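Local coordinates for protein geranyltranstransferase (Marinomonas sp. MED121, PDB 4F62) that probably joins isopentenyl diphosphate to allylic diphosphates in prenyl chain elongation, as a putative farnesyl-diphosphate synthase of the isoprenoid synthase superfamily, at residues 8-17 and 46-55; 66-76 and 125-136. All blocks are in the same frame, centred on the assembly; numbering follows the deposited sequence.

Contact 1. Residues 8-17 and 46-55; sequences FSTYTQSRVD and KRIRPMLTYA
Tyr54 lies across Thr12, Arg15 and Val16 where two helices of the all-helical isoprenoid synthase fold meet. Helix 8-17 and helix 48-55 cross at 106°, their axes 9.2 Å apart; the second helix begins within GGKRIRP, a motif characteristic of the polyprenyl synthetases. With CG anti to its carbonyl carbon (chi1 -71°), Tyr54 is aimed along the first helix. Its CB touches Thr12 CG2 at 3.7 Å, and CG is near the same methyl. Further out, CD2 meets Thr12 CB at 3.6 Å and CE2 nears Val16 CB; across the ring from CD2, CE1 lies 3.7 Å from Arg15 NE, with CZ near Arg15 CD. The tip, OH, comes within 3.8 Å of Val16 CA and is hydrogen-bonded to Asp68 of helix 65-86, which also pairs with Arg15. Tyrosine thus supplies an apolar shaft and a polar end. The Phe8 ring turns its edge to Met51 O and Ala55 N, while Thr12 CG2 rests over one face, offset toward the rim. Flexible Met51 runs past Thr12, its CG against Thr12 OG1, and its sulfur ends on Ser9 CB. Branched Val16 packs both methyls against the Pro50 ring. Gln13 is long enough for NE2 to reach Lys46 O at 2.8 Å, from above the carbonyl plane. Arg47, the buried N-cap residue, shares its charge between Glu75 and Asp17. Its side-on grip puts two nitrogens on one oxygen: NE meets the syn lone pair of Asp17 OD1 at 2.8 Å, and NH2 reaches that OD1 at 2.9 Å from 48° above the carboxylate plane.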
loop_
_atom_site.group_PDB
_atom_site.type_symbol
_atom_site.label_atom_id
_atom_site.label_comp_id
_atom_site.label_asym_id
_atom_site.label_seq_id
_atom_site.Cartn_x
_atom_site.Cartn_y
_atom_site.Cartn_z
ATOM N N PHE A 8 -3.185 26.925 14.565
ATOM C CA PHE A 8 -3.288 25.483 14.528
ATOM C C PHE A 8 -2.881 24.936 13.165
ATOM O O PHE A 8 -2.248 23.878 13.071
ATOM C CB PHE A 8 -4.710 25.039 14.873
ATOM C CG PHE A 8 -4.859 23.550 14.998
ATOM C CD1 PHE A 8 -4.558 22.907 16.192
ATOM C CD2 PHE A 8 -5.283 22.787 13.919
ATOM C CE1 PHE A 8 -4.689 21.518 16.307
ATOM C CE2 PHE A 8 -5.420 21.398 14.031
ATOM C CZ PHE A 8 -5.117 20.769 15.227
ATOM N N SER A 9 -3.250 25.639 12.098
ATOM C CA SER A 9 -2.877 25.179 10.757
ATOM C C SER A 9 -1.361 25.305 10.558
ATOM O O SER A 9 -0.716 24.409 10.027
ATOM C CB SER A 9 -3.638 25.961 9.664
ATOM O OG SER A 9 -3.257 27.320 9.664
ATOM N N THR A 10 -0.801 26.426 10.985
ATOM C CA THR A 10 0.648 26.599 10.937
ATOM C C THR A 10 1.364 25.488 11.727
ATOM O O THR A 10 2.289 24.851 11.221
ATOM C CB THR A 10 1.049 27.973 11.486
ATOM O OG1 THR A 10 0.445 28.994 10.686
ATOM C CG2 THR A 10 2.571 28.153 11.471
ATOM N N TYR A 11 0.917 25.241 12.955
ATOM C CA TYR A 11 1.531 24.204 13.795
ATOM C C TYR A 11 1.504 22.819 13.143
ATOM O O TYR A 11 2.545 22.147 13.032
ATOM C CB TYR A 11 0.870 24.165 15.188
ATOM C CG TYR A 11 1.391 23.045 16.076
ATOM C CD1 TYR A 11 2.564 23.194 16.811
ATOM C CD2 TYR A 11 0.707 21.845 16.175
ATOM C CE1 TYR A 11 3.041 22.158 17.620
ATOM C CE2 TYR A 11 1.174 20.804 16.969
ATOM C CZ TYR A 11 2.337 20.967 17.690
ATOM O OH TYR A 11 2.792 19.930 18.469
ATOM N N THR A 12 0.319 22.384 12.713
ATOM C CA THR A 12 0.171 21.033 12.177
ATOM C C THR A 12 0.823 20.844 10.806
ATOM O O THR A 12 1.355 19.773 10.506
ATOM C CB THR A 12 -1.313 20.597 12.126
ATOM O OG1 THR A 12 -2.052 21.548 11.366
ATOM C CG2 THR A 12 -1.890 20.561 13.526
ATOM N N GLN A 13 0.741 21.862 9.961
ATOM C CA GLN A 13 1.420 21.813 8.670
ATOM C C GLN A 13 2.942 21.694 8.849
ATOM O O GLN A 13 3.565 20.847 8.225
ATOM C CB GLN A 13 1.043 23.038 7.812
ATOM C CG GLN A 13 -0.386 22.948 7.234
ATOM C CD GLN A 13 -0.951 24.288 6.743
ATOM O OE1 GLN A 13 -0.330 25.351 6.899
ATOM N NE2 GLN A 13 -2.146 24.237 6.154
ATOM N N SER A 14 3.529 22.551 9.690
ATOM C CA SER A 14 4.953 22.451 10.011
ATOM C C SER A 14 5.263 21.073 10.594
ATOM O O SER A 14 6.243 20.424 10.216
ATOM C CB SER A 14 5.369 23.528 11.009
ATOM O OG SER A 14 5.115 24.817 10.475
ATOM N N ARG A 15 4.413 20.622 11.507
ATOM C CA ARG A 15 4.650 19.355 12.179
ATOM C C ARG A 15 4.620 18.169 11.209
ATOM O O ARG A 15 5.547 17.343 11.206
ATOM C CB ARG A 15 3.666 19.148 13.346
ATOM C CG ARG A 15 3.957 17.890 14.159
ATOM C CD ARG A 15 3.138 17.779 15.437
ATOM N NE ARG A 15 3.349 16.465 16.045
ATOM C CZ ARG A 15 3.416 16.232 17.351
ATOM N NH1 ARG A 15 3.274 17.227 18.212
ATOM N NH2 ARG A 15 3.630 14.996 17.794
ATOM N N VAL A 16 3.585 18.066 10.375
ATOM C CA VAL A 16 3.523 16.907 9.476
ATOM C C VAL A 16 4.597 16.978 8.384
ATOM O O VAL A 16 5.136 15.950 7.973
ATOM C CB VAL A 16 2.097 16.644 8.898
ATOM C CG1 VAL A 16 1.713 17.688 7.843
ATOM C CG2 VAL A 16 2.002 15.228 8.313
ATOM N N ASP A 17 4.919 18.189 7.931
ATOM C CA ASP A 17 5.930 18.365 6.895
ATOM C C ASP A 17 7.330 17.941 7.351
ATOM O O ASP A 17 8.022 17.213 6.643
ATOM C CB ASP A 17 5.953 19.812 6.394
ATOM C CG ASP A 17 4.745 20.147 5.519
ATOM O OD1 ASP A 17 3.931 19.237 5.243
ATOM O OD2 ASP A 17 4.624 21.320 5.108
ATOM N N LYS A 46 -2.648 21.853 1.396
ATOM C CA LYS A 46 -2.978 22.467 2.690
ATOM C C LYS A 46 -3.011 21.523 3.913
ATOM O O LYS A 46 -3.249 21.973 5.043
ATOM C CB LYS A 46 -4.282 23.267 2.589
ATOM C CG LYS A 46 -4.184 24.495 1.678
ATOM C CD LYS A 46 -2.967 25.359 2.040
ATOM C CE LYS A 46 -2.942 26.679 1.272
ATOM N NZ LYS A 46 -3.929 27.669 1.800
ATOM N N ARG A 47 -2.752 20.235 3.689
ATOM C CA ARG A 47 -2.685 19.235 4.770
ATOM C C ARG A 47 -3.977 19.106 5.592
ATOM O O ARG A 47 -3.932 18.923 6.819
ATOM C CB ARG A 47 -1.521 19.536 5.727
ATOM C CG ARG A 47 -0.211 19.842 5.057
ATOM C CD ARG A 47 0.176 18.730 4.108
ATOM N NE ARG A 47 1.596 18.810 3.774
ATOM C CZ ARG A 47 2.150 18.276 2.691
ATOM N NH1 ARG A 47 1.402 17.623 1.808
ATOM N NH2 ARG A 47 3.456 18.402 2.486
ATOM N N ILE A 48 -5.118 19.216 4.919
ATOM C CA ILE A 48 -6.419 19.091 5.568
ATOM C C ILE A 48 -6.518 17.802 6.375
ATOM O O ILE A 48 -6.979 17.794 7.520
ATOM C CB ILE A 48 -7.530 19.041 4.525
ATOM C CG1 ILE A 48 -7.581 20.353 3.746
ATOM C CG2 ILE A 48 -8.850 18.736 5.181
ATOM C CD1 ILE A 48 -7.788 21.533 4.599
ATOM N N ARG A 49 -6.081 16.702 5.780
ATOM C CA ARG A 49 -6.192 15.417 6.467
ATOM C C ARG A 49 -5.276 15.309 7.692
ATOM O O ARG A 49 -5.719 14.882 8.763
ATOM C CB ARG A 49 -6.043 14.253 5.470
ATOM C CG ARG A 49 -7.233 14.225 4.485
ATOM C CD ARG A 49 -6.948 13.469 3.183
ATOM N NE ARG A 49 -7.984 13.746 2.175
ATOM C CZ ARG A 49 -8.077 14.879 1.478
ATOM N NH1 ARG A 49 -7.196 15.858 1.673
ATOM N NH2 ARG A 49 -9.049 15.034 0.585
ATOM N N PRO A 50 -3.995 15.692 7.553
ATOM C CA PRO A 50 -3.239 15.830 8.808
ATOM C C PRO A 50 -3.893 16.757 9.848
ATOM O O PRO A 50 -3.959 16.372 11.021
ATOM C CB PRO A 50 -1.897 16.396 8.337
ATOM C CG PRO A 50 -1.696 15.697 7.006
ATOM C CD PRO A 50 -3.103 15.693 6.376
ATOM N N MET A 51 -4.374 17.931 9.449
ATOM C CA MET A 51 -5.012 18.829 10.414
ATOM C C MET A 51 -6.167 18.162 11.172
ATOM O O MET A 51 -6.258 18.277 12.389
ATOM C CB MET A 51 -5.471 20.133 9.742
ATOM C CG MET A 51 -4.303 20.980 9.256
ATOM S SD MET A 51 -4.732 22.662 8.756
ATOM C CE MET A 51 -5.708 22.317 7.301
ATOM N N LEU A 52 -7.037 17.455 10.454
ATOM C CA LEU A 52 -8.132 16.723 11.089
ATOM C C LEU A 52 -7.609 15.666 12.053
ATOM O O LEU A 52 -8.177 15.460 13.122
ATOM C CB LEU A 52 -8.994 16.024 10.033
ATOM C CG LEU A 52 -9.900 16.925 9.193
ATOM C CD1 LEU A 52 -10.488 16.107 8.047
ATOM C CD2 LEU A 52 -11.008 17.541 10.055
ATOM N N THR A 53 -6.536 14.981 11.667
ATOM C CA THR A 53 -5.962 13.925 12.501
ATOM C C THR A 53 -5.456 14.486 13.825
ATOM O O THR A 53 -5.763 13.960 14.906
ATOM C CB THR A 53 -4.812 13.214 11.771
ATOM O OG1 THR A 53 -5.266 12.818 10.469
ATOM C CG2 THR A 53 -4.346 11.962 12.547
ATOM N N TYR A 54 -4.685 15.565 13.753
ATOM C CA TYR A 54 -4.147 16.154 14.972
ATOM C C TYR A 54 -5.268 16.747 15.817
ATOM O O TYR A 54 -5.199 16.703 17.049
ATOM C CB TYR A 54 -3.119 17.239 14.652
ATOM C CG TYR A 54 -1.817 16.718 14.092
ATOM C CD1 TYR A 54 -0.973 15.918 14.862
ATOM C CD2 TYR A 54 -1.411 17.047 12.803
ATOM C CE1 TYR A 54 0.236 15.443 14.353
ATOM C CE2 TYR A 54 -0.199 16.580 12.285
ATOM C CZ TYR A 54 0.619 15.786 13.062
ATOM O OH TYR A 54 1.815 15.337 12.547
ATOM N N ALA A 55 -6.282 17.319 15.157
ATOM C CA ALA A 55 -7.401 17.964 15.871
ATOM C C ALA A 55 -8.212 16.941 16.656
ATOM O O ALA A 55 -8.657 17.204 17.771
ATOM C CB ALA A 55 -8.321 18.721 14.894
#

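Contact 2. Residues 66-76 and 125-136; sequences LTDASAAALES and LLSNPTSAQPEL. With SO4 (sulfate ion), chain C.
The backbones come closest at Ala69 and Leu125, whose CA atoms are 5.3 Å apart; from there the chain of 125-136 leaves helix 108-126, passes through a type I turn from Asn128 to Ser131 and enters helix 134-148. Alanine's single methyl leaves room for the carbonyl: Ala69 CB rests 3.4 Å from Leu125 O. Leu125 is a knob in a hole formed by Ala69, Ala72, Ala73 and Ser76. Its CD1 does most of the touching, 3.6 Å from Ala72 CB and 3.7 Å from Ser76 OG, a hydroxyl turned back to Ala72 O. Leu126 lies alongside, CG 3.8 Å from Ala73 CB and CD2 over the backbone of Ala69. Beyond the turn, Leu66 carries the contact. Its chi1 of -69° swings CG away from the carbonyl and sends CD1 to Leu136 CG, 3.7 Å away, the two leucines side by side and pointing contrary ways; CD2 touches Ser131 OG. That hydroxyl also accepts from Gln133 N in an ST turn, shaping the approach to the helix. There Glu135 N donates to O4 and Leu136 N to O3 of a sulfate, probably from the crystallisation liquor, which the partly positive helix start would be expected to attract. Ser127 O accepts a hydrogen bond from Gln142 NE2 of the second subunit, which puts the residue before the turn at the dimer interface. One water accepts from Leu66 N and donates to Gln133 OE1 at 2.9 Å; with no direct hydrogen bond between the segments, cohesion probably rests mainly on close-fitting apolar surfaces.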
loop_
_atom_site.group_PDB
_atom_site.type_symbol
_atom_site.label_atom_id
_atom_site.label_comp_id
_atom_site.label_asym_id
_atom_site.label_seq_id
_atom_site.Cartn_x
_atom_site.Cartn_y
_atom_site.Cartn_z
ATOM N N LEU A 66 2.026 7.931 17.132
ATOM C CA LEU A 66 1.121 7.327 16.149
ATOM C C LEU A 66 0.150 8.337 15.537
ATOM O O LEU A 66 -0.459 8.060 14.504
ATOM C CB LEU A 66 0.358 6.108 16.711
ATOM C CG LEU A 66 1.209 4.855 17.001
ATOM C CD1 LEU A 66 0.361 3.733 17.593
ATOM C CD2 LEU A 66 1.899 4.368 15.739
ATOM N N THR A 67 -0.011 9.503 16.153
ATOM C CA THR A 67 -0.800 10.548 15.492
ATOM C C THR A 67 0.006 11.109 14.325
ATOM O O THR A 67 -0.526 11.361 13.232
ATOM C CB THR A 67 -1.120 11.719 16.441
ATOM O OG1 THR A 67 -1.556 11.221 17.712
ATOM C CG2 THR A 67 -2.199 12.591 15.840
ATOM N N ASP A 68 1.296 11.342 14.579
ATOM C CA ASP A 68 2.230 11.722 13.516
ATOM C C ASP A 68 2.251 10.684 12.397
ATOM O O ASP A 68 2.152 11.033 11.217
ATOM C CB ASP A 68 3.649 11.897 14.070
ATOM C CG ASP A 68 3.833 13.214 14.789
ATOM O OD1 ASP A 68 3.229 14.226 14.358
ATOM O OD2 ASP A 68 4.569 13.234 15.793
ATOM N N ALA A 69 2.379 9.410 12.767
ATOM C CA ALA A 69 2.389 8.344 11.760
ATOM C C ALA A 69 1.093 8.319 10.945
ATOM O O ALA A 69 1.105 8.148 9.716
ATOM C CB ALA A 69 2.641 6.989 12.422
ATOM N N SER A 70 -0.038 8.514 11.613
ATOM C CA SER A 70 -1.325 8.527 10.898
ATOM C C SER A 70 -1.465 9.717 9.965
ATOM O O SER A 70 -1.915 9.578 8.807
ATOM C CB SER A 70 -2.490 8.542 11.893
ATOM O OG SER A 70 -2.437 7.411 12.755
ATOM N N ALA A 71 -1.119 10.899 10.479
ATOM C CA ALA A 71 -1.293 12.114 9.705
ATOM C C ALA A 71 -0.429 12.001 8.468
ATOM O O ALA A 71 -0.874 12.306 7.364
ATOM C CB ALA A 71 -0.893 13.341 10.527
ATOM N N ALA A 72 0.800 11.524 8.658
ATOM C CA ALA A 72 1.747 11.392 7.557
ATOM C C ALA A 72 1.298 10.318 6.569
ATOM O O ALA A 72 1.418 10.505 5.356
ATOM C CB ALA A 72 3.140 11.064 8.096
ATOM N N ALA A 73 0.779 9.198 7.086
ATOM C CA ALA A 73 0.306 8.106 6.231
ATOM C C ALA A 73 -0.872 8.560 5.389
ATOM O O ALA A 73 -0.936 8.282 4.186
ATOM C CB ALA A 73 -0.094 6.876 7.057
ATOM N N LEU A 74 -1.811 9.249 6.027
ATOM C CA LEU A 74 -2.985 9.763 5.318
ATOM C C LEU A 74 -2.569 10.758 4.235
ATOM O O LEU A 74 -3.108 10.748 3.126
ATOM C CB LEU A 74 -3.947 10.438 6.305
ATOM C CG LEU A 74 -4.702 9.439 7.187
ATOM C CD1 LEU A 74 -5.182 10.123 8.445
ATOM C CD2 LEU A 74 -5.880 8.863 6.427
ATOM N N GLU A 75 -1.603 11.617 4.546
ATOM C CA GLU A 75 -1.146 12.578 3.543
ATOM C C GLU A 75 -0.456 11.860 2.372
ATOM O O GLU A 75 -0.576 12.281 1.218
ATOM C CB GLU A 75 -0.220 13.638 4.168
ATOM C CG GLU A 75 0.162 14.749 3.205
ATOM C CD GLU A 75 -1.029 15.645 2.811
ATOM O OE1 GLU A 75 -2.081 15.596 3.486
ATOM O OE2 GLU A 75 -0.910 16.422 1.827
ATOM N N SER A 76 0.244 10.764 2.668
ATOM C CA SER A 76 0.923 9.994 1.619
ATOM C C SER A 76 -0.062 9.295 0.706
ATOM O O SER A 76 0.129 9.267 -0.513
ATOM C CB SER A 76 1.913 8.968 2.197
ATOM O OG SER A 76 2.975 9.655 2.838
ATOM N N LEU A 125 5.107 4.136 7.290
ATOM C CA LEU A 125 4.920 5.130 8.359
ATOM C C LEU A 125 4.195 4.505 9.543
ATOM O O LEU A 125 4.565 4.724 10.696
ATOM C CB LEU A 125 4.115 6.332 7.825
ATOM C CG LEU A 125 4.922 7.257 6.900
ATOM C CD1 LEU A 125 4.040 8.178 6.090
ATOM C CD2 LEU A 125 5.922 8.063 7.738
ATOM N N LEU A 126 3.187 3.692 9.243
ATOM C CA LEU A 126 2.363 3.067 10.284
ATOM C C LEU A 126 2.982 1.835 10.941
ATOM O O LEU A 126 2.493 1.375 11.975
ATOM C CB LEU A 126 0.966 2.723 9.743
ATOM C CG LEU A 126 0.048 3.930 9.497
ATOM C CD1 LEU A 126 -1.305 3.473 8.920
ATOM C CD2 LEU A 126 -0.163 4.670 10.803
ATOM N N SER A 127 4.056 1.304 10.358
ATOM C CA SER A 127 4.688 0.102 10.900
ATOM C C SER A 127 6.140 0.340 11.300
ATOM O O SER A 127 6.938 -0.575 11.300
ATOM C CB SER A 127 4.613 -1.046 9.896
ATOM O OG SER A 127 5.304 -0.713 8.707
ATOM N N ASN A 128 6.465 1.577 11.647
ATOM C CA ASN A 128 7.801 1.956 12.091
ATOM C C ASN A 128 8.161 1.215 13.387
ATOM O O ASN A 128 7.365 1.198 14.328
ATOM C CB ASN A 128 7.791 3.472 12.322
ATOM C CG ASN A 128 9.170 4.058 12.597
ATOM O OD1 ASN A 128 10.044 3.412 13.187
ATOM N ND2 ASN A 128 9.360 5.318 12.190
ATOM N N PRO A 129 9.360 0.598 13.436
ATOM C CA PRO A 129 9.850 -0.141 14.611
ATOM C C PRO A 129 10.028 0.714 15.864
ATOM O O PRO A 129 10.181 0.149 16.948
ATOM C CB PRO A 129 11.228 -0.648 14.163
ATOM C CG PRO A 129 11.165 -0.674 12.681
ATOM C CD PRO A 129 10.276 0.469 12.287
ATOM N N THR A 130 10.039 2.037 15.729
ATOM C CA THR A 130 10.171 2.906 16.903
ATOM C C THR A 130 8.929 2.847 17.799
ATOM O O THR A 130 8.996 3.140 18.996
ATOM C CB THR A 130 10.437 4.384 16.521
ATOM O OG1 THR A 130 9.355 4.881 15.722
ATOM C CG2 THR A 130 11.752 4.518 15.764
ATOM N N SER A 131 7.793 2.497 17.201
ATOM C CA SER A 131 6.542 2.337 17.934
ATOM C C SER A 131 6.561 1.063 18.791
ATOM O O SER A 131 6.994 -0.005 18.336
ATOM C CB SER A 131 5.365 2.290 16.962
ATOM O OG SER A 131 4.153 2.034 17.650
ATOM N N ALA A 132 6.104 1.188 20.034
ATOM C CA ALA A 132 5.964 0.045 20.932
ATOM C C ALA A 132 4.481 -0.221 21.215
ATOM O O ALA A 132 4.127 -0.749 22.267
ATOM C CB ALA A 132 6.717 0.294 22.234
ATOM N N GLN A 133 3.624 0.165 20.271
ATOM C CA GLN A 133 2.189 -0.076 20.369
ATOM C C GLN A 133 1.684 -0.882 19.160
ATOM O O GLN A 133 0.943 -0.347 18.327
ATOM C CB GLN A 133 1.451 1.273 20.435
ATOM C CG GLN A 133 1.705 2.064 21.729
ATOM C CD GLN A 133 1.171 3.469 21.652
ATOM O OE1 GLN A 133 1.597 4.260 20.808
ATOM N NE2 GLN A 133 0.219 3.787 22.520
ATOM N N PRO A 134 2.092 -2.161 19.046
ATOM C CA PRO A 134 1.716 -2.908 17.836
ATOM C C PRO A 134 0.210 -3.146 17.663
ATOM O O PRO A 134 -0.258 -3.110 16.525
ATOM C CB PRO A 134 2.470 -4.246 17.985
ATOM C CG PRO A 134 2.733 -4.378 19.452
ATOM C CD PRO A 134 2.890 -2.974 19.981
ATOM N N GLU A 135 -0.530 -3.406 18.741
ATOM C CA GLU A 135 -1.961 -3.664 18.594
ATOM C C GLU A 135 -2.649 -2.408 18.061
ATOM O O GLU A 135 -3.495 -2.469 17.163
ATOM C CB GLU A 135 -2.597 -4.086 19.918
ATOM C CG GLU A 135 -3.981 -4.717 19.754
ATOM C CD GLU A 135 -4.773 -4.793 21.057
ATOM O OE1 GLU A 135 -4.150 -4.907 22.138
ATOM O OE2 GLU A 135 -6.024 -4.735 20.999
ATOM N N LEU A 136 -2.285 -1.260 18.617
ATOM C CA LEU A 136 -2.832 0.005 18.134
ATOM C C LEU A 136 -2.374 0.272 16.691
ATOM O O LEU A 136 -3.164 0.718 15.861
ATOM C CB LEU A 136 -2.454 1.154 19.079
ATOM C CG LEU A 136 -2.948 2.570 18.747
ATOM C CD1 LEU A 136 -4.445 2.594 18.479
ATOM C CD2 LEU A 136 -2.595 3.516 19.905
HETATM S S SO4 C . -0.509 -2.002 22.260
HETATM O O1 SO4 C . 0.535 -1.303 23.004
HETATM O O2 SO4 C . -1.589 -2.404 23.164
HETATM O O3 SO4 C . -1.036 -1.090 21.246
HETATM O O4 SO4 C . 0.072 -3.198 21.644
HETATM O O HOH W 1 0.767 6.834 19.738
#

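Contacts 1 and 2 lie with their centres 15 Å apart, and helix 65-86, one side of contact 2, also packs on helix 48-60 of contact 1. Two of the joints are polar: Tyr54 OH lies 2.6 Å from Asp68 OD1, probably hydrogen-bonded, and Arg47 NH1 makes a salt bridge of 2.6 Å to Glu75 OE2. Thr53 OG1 packs on Leu74 CD1 at 3.4 Å. Asp68 and Glu75 thus face contact 1, while Ala69, Ala72 and Ala73 with Leu66 face residues 125-136. Arg49 NH1 is hydrogen-bonded to a glycerol, probably from the crystallisation liquor; since the corresponding motif binds isopentenyl diphosphate in relatives, contact 1 probably borders the substrate pocket.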